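Long-range contacts in DNA mismatch repair protein MutS (Thermus aquaticus, PDB 1EWQ), which takes part in the repair of mismatched DNA, possibly by carrying out the recognition step, and has a weak ATPase activity: residues T279-G284 and Y327-L332; R285-S290 and L524-V529. All blocks are in the same frame, centred on the assembly; numbering follows the deposited sequence.

Contact 1 of 2, residues T279-G284 and Y327-L332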
loop_
_atom_site.group_PDB
_atom_site.type_symbol
_atom_site.label_atom_id
_atom_site.label_comp_id
_atom_site.label_asym_id
_atom_site.label_seq_id
_atom_site.Cartn_x
_atom_site.Cartn_y
_atom_site.Cartn_z
ATOM N N THR C 279 -7.026 -4.504 -26.978
ATOM C CA THR C 279 -7.328 -3.263 -27.665
ATOM C C THR C 279 -6.066 -2.419 -27.870
ATOM O O THR C 279 -5.156 -2.444 -27.059
ATOM C CB THR C 279 -8.382 -2.465 -26.863
ATOM O OG1 THR C 279 -8.835 -1.358 -27.641
ATOM C CG2 THR C 279 -7.799 -1.946 -25.575
ATOM N N ARG C 280 -6.016 -1.677 -28.967
ATOM C CA ARG C 280 -4.851 -0.850 -29.266
ATOM C C ARG C 280 -4.971 0.617 -28.840
ATOM O O ARG C 280 -3.964 1.268 -28.583
ATOM C CB ARG C 280 -4.529 -0.948 -30.758
ATOM C CG ARG C 280 -3.880 -2.282 -31.138
ATOM C CD ARG C 280 -2.542 -2.410 -30.423
ATOM N NE ARG C 280 -1.976 -3.757 -30.425
ATOM C CZ ARG C 280 -1.192 -4.247 -31.381
ATOM N NH1 ARG C 280 -0.870 -3.502 -32.437
ATOM N NH2 ARG C 280 -0.713 -5.479 -31.268
ATOM N N THR C 281 -6.195 1.126 -28.735
ATOM C CA THR C 281 -6.404 2.516 -28.342
ATOM C C THR C 281 -7.214 2.659 -27.045
ATOM O O THR C 281 -7.918 1.738 -26.635
ATOM C CB THR C 281 -7.150 3.271 -29.428
ATOM O OG1 THR C 281 -8.467 2.728 -29.548
ATOM C CG2 THR C 281 -6.434 3.134 -30.761
ATOM N N ALA C 282 -7.125 3.825 -26.409
ATOM C CA ALA C 282 -7.862 4.045 -25.173
ATOM C C ALA C 282 -9.370 4.050 -25.453
ATOM O O ALA C 282 -10.130 3.423 -24.726
ATOM C CB ALA C 282 -7.424 5.357 -24.511
ATOM N N PRO C 283 -9.816 4.758 -26.510
ATOM C CA PRO C 283 -11.250 4.796 -26.836
ATOM C C PRO C 283 -11.791 3.371 -27.026
ATOM O O PRO C 283 -12.936 3.071 -26.686
ATOM C CB PRO C 283 -11.293 5.605 -28.129
ATOM C CG PRO C 283 -10.124 6.559 -27.975
ATOM C CD PRO C 283 -9.046 5.663 -27.391
ATOM N N GLY C 284 -10.941 2.506 -27.571
ATOM C CA GLY C 284 -11.304 1.119 -27.794
ATOM C C GLY C 284 -11.393 0.367 -26.481
ATOM O O GLY C 284 -12.346 -0.364 -26.255
ATOM N N TYR C 327 -1.948 1.028 -33.270
ATOM C CA TYR C 327 -0.935 1.092 -32.228
ATOM C C TYR C 327 -0.388 2.505 -32.046
ATOM O O TYR C 327 -0.055 2.909 -30.938
ATOM C CB TYR C 327 0.216 0.143 -32.571
ATOM C CG TYR C 327 1.298 0.056 -31.518
ATOM C CD1 TYR C 327 1.185 -0.820 -30.435
ATOM C CD2 TYR C 327 2.431 0.855 -31.599
ATOM C CE1 TYR C 327 2.178 -0.894 -29.460
ATOM C CE2 TYR C 327 3.427 0.791 -30.630
ATOM C CZ TYR C 327 3.295 -0.087 -29.565
ATOM O OH TYR C 327 4.296 -0.148 -28.625
ATOM N N ARG C 328 -0.294 3.257 -33.136
ATOM C CA ARG C 328 0.236 4.612 -33.052
ATOM C C ARG C 328 -0.849 5.677 -32.939
ATOM O O ARG C 328 -0.544 6.865 -32.989
ATOM C CB ARG C 328 1.114 4.923 -34.274
ATOM C CG ARG C 328 2.433 4.143 -34.345
ATOM C CD ARG C 328 3.174 4.427 -35.652
ATOM N NE ARG C 328 3.701 5.794 -35.746
ATOM C CZ ARG C 328 4.893 6.178 -35.288
ATOM N NH1 ARG C 328 5.701 5.299 -34.698
ATOM N NH2 ARG C 328 5.284 7.445 -35.414
ATOM N N LEU C 329 -2.104 5.268 -32.770
ATOM C CA LEU C 329 -3.193 6.242 -32.687
ATOM C C LEU C 329 -3.414 6.833 -31.289
ATOM O O LEU C 329 -3.693 6.115 -30.329
ATOM C CB LEU C 329 -4.501 5.613 -33.174
ATOM C CG LEU C 329 -5.580 6.607 -33.591
ATOM C CD1 LEU C 329 -5.166 7.249 -34.901
ATOM C CD2 LEU C 329 -6.925 5.912 -33.739
ATOM N N ALA C 330 -3.289 8.148 -31.173
ATOM C CA ALA C 330 -3.513 8.795 -29.886
ATOM C C ALA C 330 -5.020 8.754 -29.575
ATOM O O ALA C 330 -5.819 8.324 -30.409
ATOM C CB ALA C 330 -3.014 10.237 -29.932
ATOM N N ASP C 331 -5.389 9.183 -28.370
ATOM C CA ASP C 331 -6.785 9.226 -27.912
ATOM C C ASP C 331 -7.431 10.505 -28.481
ATOM O O ASP C 331 -7.377 11.568 -27.855
ATOM C CB ASP C 331 -6.803 9.273 -26.373
ATOM C CG ASP C 331 -8.212 9.210 -25.784
ATOM O OD1 ASP C 331 -9.179 9.609 -26.471
ATOM O OD2 ASP C 331 -8.339 8.775 -24.618
ATOM N N LEU C 332 -8.038 10.402 -29.660
ATOM C CA LEU C 332 -8.645 11.561 -30.303
ATOM C C LEU C 332 -9.899 12.113 -29.631
ATOM O O LEU C 332 -10.276 13.272 -29.854
ATOM C CB LEU C 332 -8.932 11.243 -31.771
ATOM C CG LEU C 332 -7.735 11.401 -32.721
ATOM C CD1 LEU C 332 -6.512 10.710 -32.145
ATOM C CD2 LEU C 332 -8.097 10.845 -34.091
HETATM O O HOH W 1 -5.386 5.906 -27.789
#
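With chi1 at -176°, Asp331 holds CG anti to its own backbone N and lays its carboxylate against the start of helix 282-293, while Arg280, bent at chi2 (-63°), carries its guanidinium to Tyr327. Asp331 OD2 rests on Ala282 CB at 3.5 Å, and its OD1 meets Pro283 CG at the same distance. At the other end Arg280 NH1 lies 3.8 Å from Tyr327 CB, the guanidinium and ring planes turned 82° apart. In the middle Thr281 CG2 packs on Leu329 CB at 4.0 Å. No direct hydrogen bond joins the segments; a water spans them, accepting from Ala282 N (3.0 Å) and donating to Leu329 O (3.1 Å). Thr281 is the N-cap of helix 282-293: OG1 accepts from Gly284 N at 3.2 Å and also bonds Asp528. With a valine here, Gly284 N would probably be left without its cap and Asp528 without one of its partners. Asp331 in turn caps helix 332-340 through Arg334 N and forms a salt bridge with Arg286. The two helix starts are thus tied together beside helix 514-540, where Pro283 touches Ala525, and helix 346-366, where Leu329 meets Ser355.

Contact 2 of 2, residues R285-S290 and L524-V529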
loop_
_atom_site.group_PDB
_atom_site.type_symbol
_atom_site.label_atom_id
_atom_site.label_comp_id
_atom_site.label_asym_id
_atom_site.label_seq_id
_atom_site.Cartn_x
_atom_site.Cartn_y
_atom_site.Cartn_z
ATOM N N ARG C 285 -10.409 0.531 -25.609
ATOM C CA ARG C 285 -10.466 -0.147 -24.312
ATOM C C ARG C 285 -11.718 0.303 -23.566
ATOM O O ARG C 285 -12.387 -0.503 -22.922
ATOM C CB ARG C 285 -9.234 0.170 -23.457
ATOM C CG ARG C 285 -9.292 -0.471 -22.079
ATOM C CD ARG C 285 -8.009 -0.270 -21.278
ATOM N NE ARG C 285 -6.869 -0.914 -21.921
ATOM C CZ ARG C 285 -5.611 -0.825 -21.498
ATOM N NH1 ARG C 285 -5.305 -0.121 -20.414
ATOM N NH2 ARG C 285 -4.650 -1.423 -22.185
ATOM N N ARG C 286 -12.026 1.598 -23.653
ATOM C CA ARG C 286 -13.207 2.143 -22.987
ATOM C C ARG C 286 -14.502 1.582 -23.586
ATOM O O ARG C 286 -15.430 1.233 -22.853
ATOM C CB ARG C 286 -13.215 3.677 -23.056
ATOM C CG ARG C 286 -12.168 4.370 -22.134
ATOM C CD ARG C 286 -12.486 5.869 -21.943
ATOM N NE ARG C 286 -12.432 6.613 -23.200
ATOM C CZ ARG C 286 -11.324 7.160 -23.688
ATOM N NH1 ARG C 286 -10.180 7.058 -23.019
ATOM N NH2 ARG C 286 -11.346 7.774 -24.863
ATOM N N LEU C 287 -14.569 1.495 -24.911
ATOM C CA LEU C 287 -15.751 0.952 -25.557
ATOM C C LEU C 287 -15.945 -0.512 -25.145
ATOM O O LEU C 287 -17.063 -0.931 -24.834
ATOM C CB LEU C 287 -15.624 1.025 -27.076
ATOM C CG LEU C 287 -16.849 0.493 -27.830
ATOM C CD1 LEU C 287 -18.015 1.470 -27.613
ATOM C CD2 LEU C 287 -16.531 0.354 -29.328
ATOM N N LEU C 288 -14.860 -1.289 -25.136
ATOM C CA LEU C 288 -14.966 -2.690 -24.752
ATOM C C LEU C 288 -15.449 -2.795 -23.310
ATOM O O LEU C 288 -16.275 -3.632 -22.986
ATOM C CB LEU C 288 -13.617 -3.412 -24.910
ATOM C CG LEU C 288 -13.615 -4.896 -24.514
ATOM C CD1 LEU C 288 -14.823 -5.604 -25.127
ATOM C CD2 LEU C 288 -12.309 -5.556 -24.961
ATOM N N GLN C 289 -14.936 -1.935 -22.443
ATOM C CA GLN C 289 -15.351 -1.981 -21.055
ATOM C C GLN C 289 -16.830 -1.624 -20.944
ATOM O O GLN C 289 -17.560 -2.194 -20.135
ATOM C CB GLN C 289 -14.510 -1.028 -20.204
ATOM C CG GLN C 289 -14.906 -1.073 -18.741
ATOM C CD GLN C 289 -13.836 -0.525 -17.818
ATOM O OE1 GLN C 289 -13.295 0.552 -18.049
ATOM N NE2 GLN C 289 -13.537 -1.266 -16.753
ATOM N N SER C 290 -17.267 -0.691 -21.780
ATOM C CA SER C 290 -18.656 -0.255 -21.780
ATOM C C SER C 290 -19.584 -1.401 -22.185
ATOM O O SER C 290 -20.684 -1.551 -21.637
ATOM C CB SER C 290 -18.827 0.913 -22.741
ATOM O OG SER C 290 -20.130 1.447 -22.641
ATOM N N LEU C 524 -13.043 4.380 -35.160
ATOM C CA LEU C 524 -11.826 3.622 -34.907
ATOM C C LEU C 524 -11.872 2.858 -33.595
ATOM O O LEU C 524 -11.251 1.800 -33.470
ATOM C CB LEU C 524 -10.616 4.551 -34.950
ATOM C CG LEU C 524 -10.461 5.193 -36.329
ATOM C CD1 LEU C 524 -9.238 6.101 -36.362
ATOM C CD2 LEU C 524 -10.357 4.092 -37.388
ATOM N N ALA C 525 -12.602 3.383 -32.619
ATOM C CA ALA C 525 -12.716 2.695 -31.335
ATOM C C ALA C 525 -13.444 1.371 -31.582
ATOM O O ALA C 525 -13.029 0.314 -31.106
ATOM C CB ALA C 525 -13.503 3.547 -30.333
ATOM N N GLU C 526 -14.530 1.437 -32.341
ATOM C CA GLU C 526 -15.297 0.238 -32.637
ATOM C C GLU C 526 -14.458 -0.787 -33.397
ATOM O O GLU C 526 -14.415 -1.960 -33.036
ATOM C CB GLU C 526 -16.548 0.596 -33.443
ATOM C CG GLU C 526 -17.815 0.040 -32.830
ATOM C CD GLU C 526 -19.055 0.379 -33.625
ATOM O OE1 GLU C 526 -19.349 1.585 -33.798
ATOM O OE2 GLU C 526 -19.732 -0.569 -34.073
ATOM N N LEU C 527 -13.782 -0.336 -34.448
ATOM C CA LEU C 527 -12.945 -1.227 -35.242
ATOM C C LEU C 527 -11.822 -1.793 -34.382
ATOM O O LEU C 527 -11.403 -2.928 -34.577
ATOM C CB LEU C 527 -12.362 -0.472 -36.437
ATOM C CG LEU C 527 -13.439 0.124 -37.340
ATOM C CD1 LEU C 527 -12.818 1.092 -38.320
ATOM C CD2 LEU C 527 -14.171 -1.008 -38.066
ATOM N N ASP C 528 -11.334 -0.990 -33.435
ATOM C CA ASP C 528 -10.268 -1.428 -32.534
ATOM C C ASP C 528 -10.788 -2.627 -31.731
ATOM O O ASP C 528 -10.080 -3.631 -31.572
ATOM C CB ASP C 528 -9.857 -0.264 -31.606
ATOM C CG ASP C 528 -8.706 -0.620 -30.643
ATOM O OD1 ASP C 528 -7.896 -1.524 -30.952
ATOM O OD2 ASP C 528 -8.600 0.034 -29.575
ATOM N N VAL C 529 -12.032 -2.536 -31.263
ATOM C CA VAL C 529 -12.643 -3.607 -30.478
ATOM C C VAL C 529 -12.885 -4.895 -31.274
ATOM O O VAL C 529 -12.541 -5.987 -30.823
ATOM C CB VAL C 529 -13.959 -3.129 -29.846
ATOM C CG1 VAL C 529 -14.703 -4.301 -29.225
ATOM C CG2 VAL C 529 -13.651 -2.084 -28.755
#
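Helix-helix packing in MutS domain III brings Leu287 and Leu288 of helix 282-293 against Glu526 and Val529 of helix 514-540. The axes of the two short segments cross at -70° and approach to 8.7 Å, and Pro283 and Trp291 of the same helix extend the packing on helix 514-540. Its chemistry is apolar, and no hydrogen bond passes between the segments. Leu287 and Val529 carry most of it. CG of Leu287 stands anti to the backbone N (chi1 -179°), and this sends the branch out to the facing helix. Val529 answers with a single methyl: CG2 touches Leu287 CD2 at 3.8 Å and sits 4.1 Å from Leu288 CB, bridging two consecutive residues of the other helix. Glu526 contributes carbon rather than charge, since its carboxylate turns to Tyr530, where OE2 is hydrogen-bonded to the phenol OH. The arginines of 285-290 likewise look elsewhere, Arg285 forming a salt bridge with Asp277 and Arg286 one with Glu333. Leu288 also touches Phe273 of helix 272-276, so this short helix and helix 514-540 are both packed against helix 282-293. The tightest spot is at Leu287 CD2, which reaches the backbone of the other helix, 3.5 Å from Glu526 CA and 3.9 Å from Ala525 O.

Overall arrangement
Both contacts use helix 282-293, contact 1 at its N-terminal end and contact 2 along the turns that follow, with their centres about 9 Å apart. Contact 2 is the more buried: four of its seven touching residues are buried and none is exposed, against two buried and one exposed in contact 1. Contact 1 is a meeting of helix starts, mixing caps, water and aliphatic packing; contact 2 is a plain apolar crossing of two helices. Asp528 joins them: from helix 514-540 its OD1 takes the backbone N of Arg280, next to the Thr281 cap. Arg286 lies in the segment of contact 2 but spends part of its charge on contact 1.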